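Local atomic coordinates of CRISPR-associated protein, Cse2 family (Meiothermus ruber, PDB entry 3WA8), a protein that probably binds G-rich crRNA sequence and stabilises the R-loop, as the Cse2 (CasB) subunit of a type I-E CRISPR Cascade complex. Residues 11-15 against 162-167; 37-42 against 62-67; 116-120 against 151-155; 130-134 against 183-188. One frame throughout, in Å; residues are numbered along the deposited sequence.

Interaction 1. Residues 11-15 against 162-167; sequences EQAFV and WSELLR
E11 lays its CB and CG against the branched end of L166, with CG of E11 3.6 Å from CD2 of L166 and the two chains crossing obliquely. CG of E11 lies beside its own backbone N (chi1 -61°), and a bend at chi2 (84°) carries the carboxylate over CA and CB of R167, with CD of E11 3.9 Å from CB of R167. This touch is with aliphatic carbon; OE1 of E11 stays 6.6 Å from NE of R167, so any attraction between the charges acts at a distance. Exchanging E11 for an alanine removes CG and the carboxylate and would probably uncover the E11 side of L166 while taking an opposite charge from the neighbourhood of R167.

Two helices can come close where a small residue lies at the crossing, and S163 is an example. Its CA lies 5.0 Å from CA of Q12, and CB of this small side chain meets Q12 N at 3.6 Å. OG of S163 makes a weak hydrogen bond to E164 OE1 and touches the aliphatic CG of Q12. Deeper in, CD2 of F14 rests 3.7 Å from CD2 of L166, and CG2 of V15 lies 4.0 Å from CB of W162.

The short axes pass 8.4 Å apart at 128°, bringing helix 10-21 across the start of helix 162-170. Helix 59-72 packs behind the apolar side: Y65 meets F14 edge-to-face and also touches L166, while the W162 ring meets W72 of the same helix edge-to-face and touches V149 and E153 of helix 141-154.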
loop_
_atom_site.group_PDB
_atom_site.type_symbol
_atom_site.label_atom_id
_atom_site.label_comp_id
_atom_site.label_asym_id
_atom_site.label_seq_id
_atom_site.Cartn_x
_atom_site.Cartn_y
_atom_site.Cartn_z
ATOM N N GLU A 11 7.534 -2.767 -9.674
ATOM C CA GLU A 11 6.271 -2.698 -8.946
ATOM C C GLU A 11 5.195 -1.991 -9.763
ATOM O O GLU A 11 4.014 -2.377 -9.712
ATOM C CB GLU A 11 6.423 -2.024 -7.588
ATOM C CG GLU A 11 7.350 -2.728 -6.653
ATOM C CD GLU A 11 8.790 -2.357 -6.882
ATOM O OE1 GLU A 11 9.024 -1.352 -7.582
ATOM O OE2 GLU A 11 9.683 -3.071 -6.367
ATOM N N GLN A 12 5.587 -0.954 -10.499
ATOM C CA GLN A 12 4.688 -0.370 -11.481
ATOM C C GLN A 12 4.254 -1.449 -12.457
ATOM O O GLN A 12 3.079 -1.653 -12.661
ATOM C CB GLN A 12 5.343 0.784 -12.253
ATOM C CG GLN A 12 5.479 2.053 -11.458
ATOM C CD GLN A 12 6.057 3.208 -12.251
ATOM O OE1 GLN A 12 6.804 3.047 -13.245
ATOM N NE2 GLN A 12 5.709 4.402 -11.809
ATOM N N ALA A 13 5.204 -2.152 -13.050
ATOM C CA ALA A 13 4.861 -3.155 -14.029
ATOM C C ALA A 13 3.870 -4.136 -13.420
ATOM O O ALA A 13 2.933 -4.581 -14.081
ATOM C CB ALA A 13 6.085 -3.871 -14.498
ATOM N N PHE A 14 4.056 -4.451 -12.147
ATOM C CA PHE A 14 3.234 -5.447 -11.536
ATOM C C PHE A 14 1.789 -4.970 -11.467
ATOM O O PHE A 14 0.851 -5.695 -11.844
ATOM C CB PHE A 14 3.774 -5.786 -10.152
ATOM C CG PHE A 14 2.906 -6.739 -9.381
ATOM C CD1 PHE A 14 2.743 -8.065 -9.811
ATOM C CD2 PHE A 14 2.238 -6.311 -8.232
ATOM C CE1 PHE A 14 1.921 -8.953 -9.097
ATOM C CE2 PHE A 14 1.435 -7.184 -7.517
ATOM C CZ PHE A 14 1.273 -8.513 -7.948
ATOM N N VAL A 15 1.614 -3.748 -10.985
ATOM C CA VAL A 15 0.294 -3.175 -10.818
ATOM C C VAL A 15 -0.410 -3.007 -12.165
ATOM O O VAL A 15 -1.544 -3.422 -12.304
ATOM C CB VAL A 15 0.390 -1.856 -10.027
ATOM C CG1 VAL A 15 -0.891 -1.015 -10.162
ATOM C CG2 VAL A 15 0.716 -2.183 -8.556
ATOM N N TRP A 162 -0.592 2.256 -5.209
ATOM C CA TRP A 162 -0.201 0.867 -5.006
ATOM C C TRP A 162 1.234 0.513 -5.378
ATOM O O TRP A 162 1.907 -0.183 -4.619
ATOM C CB TRP A 162 -1.168 -0.056 -5.683
ATOM C CG TRP A 162 -2.544 0.219 -5.255
ATOM C CD1 TRP A 162 -3.465 0.960 -5.922
ATOM C CD2 TRP A 162 -3.176 -0.227 -4.043
ATOM N NE1 TRP A 162 -4.648 0.987 -5.217
ATOM C CE2 TRP A 162 -4.497 0.278 -4.055
ATOM C CE3 TRP A 162 -2.761 -1.019 -2.960
ATOM C CZ2 TRP A 162 -5.410 0.026 -3.028
ATOM C CZ3 TRP A 162 -3.672 -1.274 -1.938
ATOM C CH2 TRP A 162 -4.985 -0.753 -1.990
ATOM N N SER A 163 1.739 0.982 -6.504
ATOM C CA SER A 163 3.092 0.580 -6.835
ATOM C C SER A 163 4.091 1.090 -5.788
ATOM O O SER A 163 4.989 0.356 -5.352
ATOM C CB SER A 163 3.476 0.991 -8.247
ATOM O OG SER A 163 3.667 2.373 -8.300
ATOM N N GLU A 164 3.919 2.334 -5.348
ATOM C CA GLU A 164 4.790 2.835 -4.286
ATOM C C GLU A 164 4.571 2.023 -3.001
ATOM O O GLU A 164 5.542 1.714 -2.300
ATOM C CB GLU A 164 4.630 4.344 -4.063
ATOM C CG GLU A 164 5.531 5.231 -4.940
ATOM C CD GLU A 164 4.926 5.593 -6.347
ATOM O OE1 GLU A 164 3.956 4.920 -6.804
ATOM O OE2 GLU A 164 5.440 6.552 -7.001
ATOM N N LEU A 165 3.320 1.645 -2.712
ATOM C CA LEU A 165 3.051 0.854 -1.518
ATOM C C LEU A 165 3.875 -0.446 -1.542
ATOM O O LEU A 165 4.604 -0.778 -0.572
ATOM C CB LEU A 165 1.565 0.563 -1.343
ATOM C CG LEU A 165 1.206 -0.111 -0.001
ATOM C CD1 LEU A 165 1.492 0.809 1.172
ATOM C CD2 LEU A 165 -0.266 -0.540 0.057
ATOM N N LEU A 166 3.816 -1.156 -2.668
ATOM C CA LEU A 166 4.540 -2.414 -2.781
ATOM C C LEU A 166 6.048 -2.226 -2.603
ATOM O O LEU A 166 6.669 -2.943 -1.817
ATOM C CB LEU A 166 4.199 -3.125 -4.092
ATOM C CG LEU A 166 5.002 -4.374 -4.413
ATOM C CD1 LEU A 166 4.807 -5.461 -3.344
ATOM C CD2 LEU A 166 4.631 -4.844 -5.791
ATOM N N ARG A 167 6.615 -1.258 -3.321
ATOM C CA ARG A 167 8.032 -0.927 -3.183
ATOM C C ARG A 167 8.373 -0.666 -1.708
ATOM O O ARG A 167 9.404 -1.126 -1.200
ATOM C CB ARG A 167 8.388 0.281 -4.068
ATOM C CG ARG A 167 9.782 0.930 -3.847
ATOM C CD ARG A 167 9.805 2.462 -4.206
ATOM N NE ARG A 167 10.271 3.285 -3.069
ATOM C CZ ARG A 167 11.383 4.052 -3.050
ATOM N NH1 ARG A 167 12.173 4.165 -4.124
ATOM N NH2 ARG A 167 11.712 4.740 -1.945
#

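Interaction 2. Residues 37-42 against 62-67; sequences PGAEVV and RICYYL. With HG (mercury (II) ion), chain C.
Y66 has the largest share of the contact, its CB lying 3.9 Å from CB of P37 and its ring running on past G38 to V42. CD1 of Y66 is close to CA of G38. At the far end, CE2 of Y66 meets CB of V42 at 4.0 Å. The proline ring extends this surface along the helix, CG of P37 sitting 4.0 Å from CD1 of L67, the two side chains parallel; CG of L67 is trans to its backbone N (chi1 -176°), which turns CD1 to the proline.

The linker between helices 24-32 and 43-49 in this all-helical Cse2 fold is fastened to helix 59-72 partly through its backbone. G38 has a positive phi of 96°, at which a CB would run into the preceding carbonyl, so the turn calls for glycine.

Among the polar contacts, V42 N, at the N-cap position of helix 43-49, donates to OH of Y66 at 3.0 Å, the bond nearly straight at 175° and approaching at the ring edge. The same hydroxyl is hydrogen-bonded to E46. A phenylalanine in place of Y66 lacks this oxygen and would probably leave V42 N without its acceptor and E46 short of one partner. G38 O lies in the plane of the R62 guanidinium, at its edge beside NH1, but the angle is too poor for a hydrogen bond; NH2 of R62 forms a salt bridge with E46.

Metal binding occupies another side of the helix: SG of C64 holds a mercury ion at 2.8 Å, with CD2 of L67 3.9 Å from the mercury.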
loop_
_atom_site.group_PDB
_atom_site.type_symbol
_atom_site.label_atom_id
_atom_site.label_comp_id
_atom_site.label_asym_id
_atom_site.label_seq_id
_atom_site.Cartn_x
_atom_site.Cartn_y
_atom_site.Cartn_z
ATOM N N PRO A 37 -1.435 -14.053 2.950
ATOM C CA PRO A 37 -1.022 -13.684 1.583
ATOM C C PRO A 37 0.030 -14.642 1.075
ATOM O O PRO A 37 0.984 -14.932 1.800
ATOM C CB PRO A 37 -0.390 -12.308 1.749
ATOM C CG PRO A 37 -0.829 -11.818 3.085
ATOM C CD PRO A 37 -1.245 -12.968 3.927
ATOM N N GLY A 38 -0.139 -15.133 -0.149
ATOM C CA GLY A 38 0.774 -16.125 -0.696
ATOM C C GLY A 38 0.256 -17.526 -0.516
ATOM O O GLY A 38 0.523 -18.401 -1.331
ATOM N N ALA A 39 -0.504 -17.755 0.546
ATOM C CA ALA A 39 -0.952 -19.120 0.845
ATOM C C ALA A 39 -2.084 -19.495 -0.080
ATOM O O ALA A 39 -2.371 -20.644 -0.247
ATOM C CB ALA A 39 -1.360 -19.259 2.297
ATOM N N GLU A 40 -2.729 -18.516 -0.677
ATOM C CA GLU A 40 -3.797 -18.767 -1.637
ATOM C C GLU A 40 -3.245 -18.428 -3.019
ATOM O O GLU A 40 -3.101 -17.260 -3.386
ATOM C CB GLU A 40 -5.004 -17.884 -1.324
ATOM C CG GLU A 40 -6.050 -17.832 -2.388
ATOM C CD GLU A 40 -7.078 -18.899 -2.193
ATOM O OE1 GLU A 40 -7.017 -19.580 -1.156
ATOM O OE2 GLU A 40 -7.950 -19.073 -3.070
ATOM N N VAL A 41 -2.915 -19.448 -3.781
ATOM C CA VAL A 41 -2.088 -19.252 -4.945
ATOM C C VAL A 41 -2.883 -18.705 -6.123
ATOM O O VAL A 41 -3.976 -19.199 -6.412
ATOM C CB VAL A 41 -1.458 -20.583 -5.280
ATOM C CG1 VAL A 41 -0.712 -20.518 -6.565
ATOM C CG2 VAL A 41 -0.569 -20.986 -4.131
ATOM N N VAL A 42 -2.342 -17.690 -6.800
ATOM C CA VAL A 42 -2.980 -17.141 -8.007
ATOM C C VAL A 42 -2.032 -17.159 -9.220
ATOM O O VAL A 42 -1.038 -16.396 -9.249
ATOM C CB VAL A 42 -3.465 -15.679 -7.786
ATOM C CG1 VAL A 42 -4.126 -15.166 -9.045
ATOM C CG2 VAL A 42 -4.412 -15.569 -6.610
ATOM N N ARG A 62 7.085 -12.443 -1.557
ATOM C CA ARG A 62 5.838 -13.134 -1.873
ATOM C C ARG A 62 4.674 -12.615 -1.006
ATOM O O ARG A 62 3.565 -12.354 -1.513
ATOM C CB ARG A 62 6.045 -14.655 -1.809
ATOM C CG ARG A 62 4.911 -15.513 -1.234
ATOM C CD ARG A 62 5.255 -17.029 -1.313
ATOM N NE ARG A 62 5.262 -17.458 -2.700
ATOM C CZ ARG A 62 4.230 -18.007 -3.336
ATOM N NH1 ARG A 62 3.093 -18.265 -2.705
ATOM N NH2 ARG A 62 4.357 -18.320 -4.620
ATOM N N ILE A 63 4.933 -12.420 0.284
ATOM C CA ILE A 63 3.902 -11.856 1.123
ATOM C C ILE A 63 3.528 -10.446 0.607
ATOM O O ILE A 63 2.354 -10.116 0.461
ATOM C CB ILE A 63 4.317 -11.851 2.585
ATOM C CG1 ILE A 63 4.298 -13.270 3.114
ATOM C CG2 ILE A 63 3.371 -11.011 3.436
ATOM C CD1 ILE A 63 5.253 -13.503 4.299
ATOM N N CYS A 64 4.513 -9.623 0.293
ATOM C CA CYS A 64 4.209 -8.258 -0.059
ATOM C C CYS A 64 3.383 -8.196 -1.344
ATOM O O CYS A 64 2.262 -7.646 -1.327
ATOM C CB CYS A 64 5.483 -7.410 -0.073
ATOM S SG CYS A 64 6.321 -7.352 1.600
ATOM N N TYR A 65 3.878 -8.815 -2.428
ATOM C CA TYR A 65 3.112 -8.914 -3.683
ATOM C C TYR A 65 1.677 -9.355 -3.495
ATOM O O TYR A 65 0.742 -8.706 -3.980
ATOM C CB TYR A 65 3.783 -9.857 -4.667
ATOM C CG TYR A 65 4.835 -9.166 -5.488
ATOM C CD1 TYR A 65 6.078 -8.903 -4.948
ATOM C CD2 TYR A 65 4.580 -8.744 -6.791
ATOM C CE1 TYR A 65 7.030 -8.255 -5.652
ATOM C CE2 TYR A 65 5.565 -8.074 -7.542
ATOM C CZ TYR A 65 6.789 -7.836 -6.949
ATOM O OH TYR A 65 7.828 -7.199 -7.613
ATOM N N TYR A 66 1.494 -10.464 -2.804
ATOM C CA TYR A 66 0.165 -11.021 -2.661
ATOM C C TYR A 66 -0.718 -10.117 -1.846
ATOM O O TYR A 66 -1.876 -9.905 -2.191
ATOM C CB TYR A 66 0.212 -12.426 -2.061
ATOM C CG TYR A 66 0.237 -13.507 -3.100
ATOM C CD1 TYR A 66 1.390 -14.268 -3.325
ATOM C CD2 TYR A 66 -0.879 -13.753 -3.895
ATOM C CE1 TYR A 66 1.410 -15.275 -4.274
ATOM C CE2 TYR A 66 -0.869 -14.752 -4.850
ATOM C CZ TYR A 66 0.285 -15.503 -5.030
ATOM O OH TYR A 66 0.285 -16.480 -5.986
ATOM N N LEU A 67 -0.177 -9.578 -0.760
ATOM C CA LEU A 67 -0.906 -8.621 0.053
ATOM C C LEU A 67 -1.316 -7.427 -0.815
ATOM O O LEU A 67 -2.452 -6.983 -0.746
ATOM C CB LEU A 67 -0.043 -8.139 1.210
ATOM C CG LEU A 67 -0.665 -7.200 2.234
ATOM C CD1 LEU A 67 -1.762 -7.892 2.971
ATOM C CD2 LEU A 67 0.389 -6.768 3.221
HETATM HG HG HG C . 4.228 -7.039 3.386
#

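Interaction 3. Residues 116-120 against 151-155; sequences LYLAR and LIESQ
Q155 bridges from the end of helix 141-154 to the last turn of helix 109-119, joining two members of the all-helical Cse2 fold near their C-terminal ends. Its side chain shows how a glutamine can divide its contacts: its carbons and NE2 lie on apolar groups, while OE1 of the amide faces a charged neighbour. CB leads from the backbone to CG, the first atom to touch. CG, turned beside the backbone N (chi1 -58°), reaches CD1 of L116 at 3.6 Å, the two side chains crossing at about a right angle. A bend at chi2 (-59°) brings the amide to A119: CD lies 3.9 Å from CB of A119, and NE2 of Q155 comes to 3.5 Å from that same methyl.

Beyond Q155, L116 offers its second methyl to the helix proper, CD2 of L116 lying 3.9 Å from CG1 of I152 and near CB of L151. I126 of helix 124-135 also touches L116, and I158 packs on both L116 and I152. R120, the first residue to leave helical backbone angles, sends an extended chain from CG to NE across the outer part of the contact, so that NH2 of R120 is 3.8 Å from CD2 of L151 and close to CB of S154. Without making a hydrogen bond, OE1 of Q155 stands 3.6 Å above one face of the R120 guanidinium, offset to its rim, with amide and guanidinium planes 81° apart.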
loop_
_atom_site.group_PDB
_atom_site.type_symbol
_atom_site.label_atom_id
_atom_site.label_comp_id
_atom_site.label_asym_id
_atom_site.label_seq_id
_atom_site.Cartn_x
_atom_site.Cartn_y
_atom_site.Cartn_z
ATOM N N LEU A 116 -6.299 11.111 5.512
ATOM C CA LEU A 116 -7.355 10.478 6.271
ATOM C C LEU A 116 -7.461 11.150 7.644
ATOM O O LEU A 116 -8.556 11.551 8.080
ATOM C CB LEU A 116 -7.057 9.001 6.396
ATOM C CG LEU A 116 -7.816 8.261 7.469
ATOM C CD1 LEU A 116 -9.280 8.129 7.076
ATOM C CD2 LEU A 116 -7.185 6.930 7.678
ATOM N N TYR A 117 -6.316 11.308 8.300
ATOM C CA TYR A 117 -6.236 11.996 9.572
ATOM C C TYR A 117 -6.943 13.342 9.532
ATOM O O TYR A 117 -7.770 13.633 10.395
ATOM C CB TYR A 117 -4.774 12.167 9.913
ATOM C CG TYR A 117 -4.460 12.976 11.133
ATOM C CD1 TYR A 117 -4.809 12.529 12.396
ATOM C CD2 TYR A 117 -3.765 14.164 11.027
ATOM C CE1 TYR A 117 -4.497 13.256 13.518
ATOM C CE2 TYR A 117 -3.452 14.909 12.146
ATOM C CZ TYR A 117 -3.817 14.448 13.394
ATOM O OH TYR A 117 -3.505 15.174 14.516
ATOM N N LEU A 118 -6.639 14.154 8.522
ATOM C CA LEU A 118 -7.209 15.504 8.418
ATOM C C LEU A 118 -8.692 15.472 8.080
ATOM O O LEU A 118 -9.453 16.325 8.527
ATOM C CB LEU A 118 -6.458 16.342 7.384
ATOM C CG LEU A 118 -5.000 16.720 7.674
ATOM C CD1 LEU A 118 -4.223 16.841 6.383
ATOM C CD2 LEU A 118 -4.860 17.997 8.493
ATOM N N ALA A 119 -9.096 14.485 7.291
ATOM C CA ALA A 119 -10.505 14.283 6.960
ATOM C C ALA A 119 -11.348 13.978 8.206
ATOM O O ALA A 119 -12.532 14.295 8.243
ATOM C CB ALA A 119 -10.660 13.170 5.914
ATOM N N ARG A 120 -10.738 13.379 9.225
ATOM C CA ARG A 120 -11.455 13.026 10.451
ATOM C C ARG A 120 -11.130 13.944 11.614
ATOM O O ARG A 120 -10.991 13.476 12.747
ATOM C CB ARG A 120 -11.140 11.591 10.859
ATOM C CG ARG A 120 -11.838 10.537 10.050
ATOM C CD ARG A 120 -11.978 9.300 10.889
ATOM N NE ARG A 120 -12.016 8.118 10.047
ATOM C CZ ARG A 120 -13.112 7.657 9.449
ATOM N NH1 ARG A 120 -14.279 8.288 9.626
ATOM N NH2 ARG A 120 -13.041 6.562 8.680
ATOM N N LEU A 151 -9.479 1.788 6.547
ATOM C CA LEU A 151 -9.899 3.092 7.013
ATOM C C LEU A 151 -9.764 4.111 5.906
ATOM O O LEU A 151 -10.727 4.813 5.606
ATOM C CB LEU A 151 -9.158 3.527 8.268
ATOM C CG LEU A 151 -9.727 2.964 9.567
ATOM C CD1 LEU A 151 -8.870 3.390 10.726
ATOM C CD2 LEU A 151 -11.138 3.410 9.775
ATOM N N ILE A 152 -8.592 4.166 5.290
ATOM C CA ILE A 152 -8.366 5.049 4.164
ATOM C C ILE A 152 -9.467 4.968 3.090
ATOM O O ILE A 152 -9.918 6.005 2.586
ATOM C CB ILE A 152 -7.022 4.754 3.520
ATOM C CG1 ILE A 152 -5.903 5.106 4.485
ATOM C CG2 ILE A 152 -6.847 5.545 2.245
ATOM C CD1 ILE A 152 -4.624 4.403 4.198
ATOM N N GLU A 153 -9.901 3.745 2.762
ATOM C CA GLU A 153 -10.884 3.496 1.689
ATOM C C GLU A 153 -12.289 3.971 2.066
ATOM O O GLU A 153 -13.117 4.208 1.203
ATOM C CB GLU A 153 -10.908 2.010 1.310
ATOM C CG GLU A 153 -9.612 1.483 0.655
ATOM C CD GLU A 153 -9.681 1.378 -0.864
ATOM O OE1 GLU A 153 -10.780 1.485 -1.438
ATOM O OE2 GLU A 153 -8.633 1.149 -1.499
ATOM N N SER A 154 -12.551 4.119 3.357
ATOM C CA SER A 154 -13.763 4.766 3.821
ATOM C C SER A 154 -13.875 6.200 3.373
ATOM O O SER A 154 -14.984 6.672 3.161
ATOM C CB SER A 154 -13.850 4.756 5.343
ATOM O OG SER A 154 -14.144 3.458 5.805
ATOM N N GLN A 155 -12.760 6.926 3.287
ATOM C CA GLN A 155 -12.837 8.266 2.693
ATOM C C GLN A 155 -12.804 8.071 1.206
ATOM O O GLN A 155 -12.008 7.306 0.678
ATOM C CB GLN A 155 -11.713 9.194 3.117
ATOM C CG GLN A 155 -11.621 9.409 4.590
ATOM C CD GLN A 155 -12.859 9.989 5.174
ATOM O OE1 GLN A 155 -13.453 9.410 6.081
ATOM N NE2 GLN A 155 -13.260 11.143 4.672
#

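Interaction 4. Residues 130-134 against 183-188; sequences FIALL and WARAFY
F130 and F187 form the tight part of this contact, an offset stack with centroids 4.5 Å apart and planes at 23°. The two side chains come from facing helices and overlap with an offset, CE2 and CD2 of F130 lying over one face of F187. CG of F130 is anti to the backbone N (chi1 170°), which directs the ring to helix 178-197 and puts CZ at A184, 4.1 Å from its CA at the ring edge. L134 fills the next position with both methyls: CD1 of L134 is 3.9 Å from CB of A184, and CD2 of L134 is as near CB of W183. L133 reaches the indole edge through CD2.

The exposed side is far looser. There CD1 of I131 only approaches OH of Y188, at 4.5 Å, and that hydroxyl is hydrogen-bonded to E127.

The axes, nearly antiparallel at 162°, are 11.5 Å apart, a separation bridged here by the large side chains F130, L134, W183 and F187. Helix 109-119 lies against both partners, I113 touching F130 and L133 while L109 touches W183; helix 141-154 adds M148 against F130, and D168 of helix 162-170 accepts a hydrogen bond from W183 NE1.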
loop_
_atom_site.group_PDB
_atom_site.type_symbol
_atom_site.label_atom_id
_atom_site.label_comp_id
_atom_site.label_asym_id
_atom_site.label_seq_id
_atom_site.Cartn_x
_atom_site.Cartn_y
_atom_site.Cartn_z
ATOM N N PHE A 130 -1.745 4.926 13.315
ATOM C CA PHE A 130 -0.654 5.173 12.395
ATOM C C PHE A 130 0.705 4.901 13.027
ATOM O O PHE A 130 1.601 4.300 12.401
ATOM C CB PHE A 130 -0.728 6.606 11.863
ATOM C CG PHE A 130 0.493 7.035 11.097
ATOM C CD1 PHE A 130 0.960 6.290 10.020
ATOM C CD2 PHE A 130 1.171 8.208 11.446
ATOM C CE1 PHE A 130 2.097 6.691 9.310
ATOM C CE2 PHE A 130 2.306 8.616 10.756
ATOM C CZ PHE A 130 2.765 7.857 9.668
ATOM N N ILE A 131 0.870 5.359 14.262
ATOM C CA ILE A 131 2.110 5.119 14.958
ATOM C C ILE A 131 2.236 3.615 15.134
ATOM O O ILE A 131 3.297 3.045 14.925
ATOM C CB ILE A 131 2.149 5.859 16.291
ATOM C CG1 ILE A 131 2.539 7.316 16.057
ATOM C CG2 ILE A 131 3.156 5.255 17.190
ATOM C CD1 ILE A 131 2.164 8.253 17.200
ATOM N N ALA A 132 1.128 2.969 15.454
ATOM C CA ALA A 132 1.159 1.542 15.693
ATOM C C ALA A 132 1.583 0.829 14.427
ATOM O O ALA A 132 2.322 -0.148 14.483
ATOM C CB ALA A 132 -0.176 1.052 16.144
ATOM N N LEU A 133 1.104 1.322 13.285
ATOM C CA LEU A 133 1.505 0.816 11.988
ATOM C C LEU A 133 3.016 0.962 11.798
ATOM O O LEU A 133 3.688 0.007 11.413
ATOM C CB LEU A 133 0.742 1.538 10.887
ATOM C CG LEU A 133 0.954 1.053 9.460
ATOM C CD1 LEU A 133 0.462 -0.335 9.268
ATOM C CD2 LEU A 133 0.280 1.973 8.507
ATOM N N LEU A 134 3.577 2.124 12.105
ATOM C CA LEU A 134 5.015 2.282 11.902
ATOM C C LEU A 134 5.856 1.372 12.808
ATOM O O LEU A 134 7.047 1.171 12.547
ATOM C CB LEU A 134 5.445 3.738 12.070
ATOM C CG LEU A 134 4.833 4.811 11.181
ATOM C CD1 LEU A 134 5.422 6.167 11.512
ATOM C CD2 LEU A 134 5.089 4.475 9.734
ATOM N N TRP A 183 7.690 7.458 5.697
ATOM C CA TRP A 183 6.279 7.608 5.946
ATOM C C TRP A 183 6.030 8.666 6.999
ATOM O O TRP A 183 5.213 9.553 6.789
ATOM C CB TRP A 183 5.685 6.284 6.366
ATOM C CG TRP A 183 5.497 5.370 5.223
ATOM C CD1 TRP A 183 6.082 5.461 3.989
ATOM C CD2 TRP A 183 4.695 4.197 5.194
ATOM N NE1 TRP A 183 5.685 4.422 3.190
ATOM C CE2 TRP A 183 4.844 3.620 3.904
ATOM C CE3 TRP A 183 3.881 3.556 6.135
ATOM C CZ2 TRP A 183 4.199 2.450 3.528
ATOM C CZ3 TRP A 183 3.229 2.380 5.760
ATOM C CH2 TRP A 183 3.394 1.844 4.460
ATOM N N ALA A 184 6.755 8.597 8.111
ATOM C CA ALA A 184 6.515 9.505 9.205
ATOM C C ALA A 184 6.660 10.948 8.735
ATOM O O ALA A 184 5.871 11.845 9.109
ATOM C CB ALA A 184 7.472 9.220 10.346
ATOM N N ARG A 185 7.665 11.172 7.896
ATOM C CA ARG A 185 7.971 12.522 7.460
ATOM C C ARG A 185 6.891 12.974 6.534
ATOM O O ARG A 185 6.517 14.127 6.572
ATOM C CB ARG A 185 9.335 12.619 6.783
ATOM C CG ARG A 185 10.460 12.181 7.671
ATOM C CD ARG A 185 11.782 12.419 7.045
ATOM N NE ARG A 185 12.764 11.829 7.921
ATOM C CZ ARG A 185 14.027 12.204 8.002
ATOM N NH1 ARG A 185 14.490 13.178 7.228
ATOM N NH2 ARG A 185 14.822 11.602 8.876
ATOM N N ALA A 186 6.367 12.062 5.729
ATOM C CA ALA A 186 5.308 12.417 4.807
ATOM C C ALA A 186 4.110 12.829 5.614
ATOM O O ALA A 186 3.534 13.874 5.362
ATOM C CB ALA A 186 4.971 11.267 3.903
ATOM N N PHE A 187 3.747 12.026 6.604
ATOM C CA PHE A 187 2.598 12.330 7.438
ATOM C C PHE A 187 2.707 13.727 8.049
ATOM O O PHE A 187 1.825 14.570 7.861
ATOM C CB PHE A 187 2.477 11.298 8.546
ATOM C CG PHE A 187 1.292 11.508 9.453
ATOM C CD1 PHE A 187 0.077 10.864 9.192
ATOM C CD2 PHE A 187 1.392 12.319 10.572
ATOM C CE1 PHE A 187 -1.037 11.047 10.011
ATOM C CE2 PHE A 187 0.272 12.504 11.410
ATOM C CZ PHE A 187 -0.945 11.871 11.124
ATOM N N TYR A 188 3.778 13.996 8.777
ATOM C CA TYR A 188 3.816 15.266 9.481
ATOM C C TYR A 188 4.029 16.444 8.558
ATOM O O TYR A 188 3.607 17.549 8.850
ATOM C CB TYR A 188 4.785 15.217 10.656
ATOM C CG TYR A 188 4.219 14.346 11.766
ATOM C CD1 TYR A 188 3.164 14.803 12.551
ATOM C CD2 TYR A 188 4.701 13.047 11.997
ATOM C CE1 TYR A 188 2.616 14.022 13.550
ATOM C CE2 TYR A 188 4.154 12.244 13.010
ATOM C CZ TYR A 188 3.104 12.746 13.779
ATOM O OH TYR A 188 2.520 11.999 14.780
#

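How the interactions relate
Helix 162-170 ties the two ends of the chain together. In interaction 1, F14 CG meets Y65 CE2 of interaction 2 at 3.5 Å, and L166 CD1 rests on the backbone of C64 and Y65 in helix 59-72. The neighbouring L165 CD1 touches W183 CH2 of interaction 4 at 3.9 Å, although the centres of interactions 1 and 4 are about 20 Å apart. Interactions 3 and 4 join through Y117 CD2 and F187 CZ, 3.6 Å apart. Interactions 2 and 3 do not touch, their nearest atoms lying about 10 Å apart. One mercury ion is bound within interaction 2, and a different mercury ion lies about 4 Å from the S163 side chain of interaction 1.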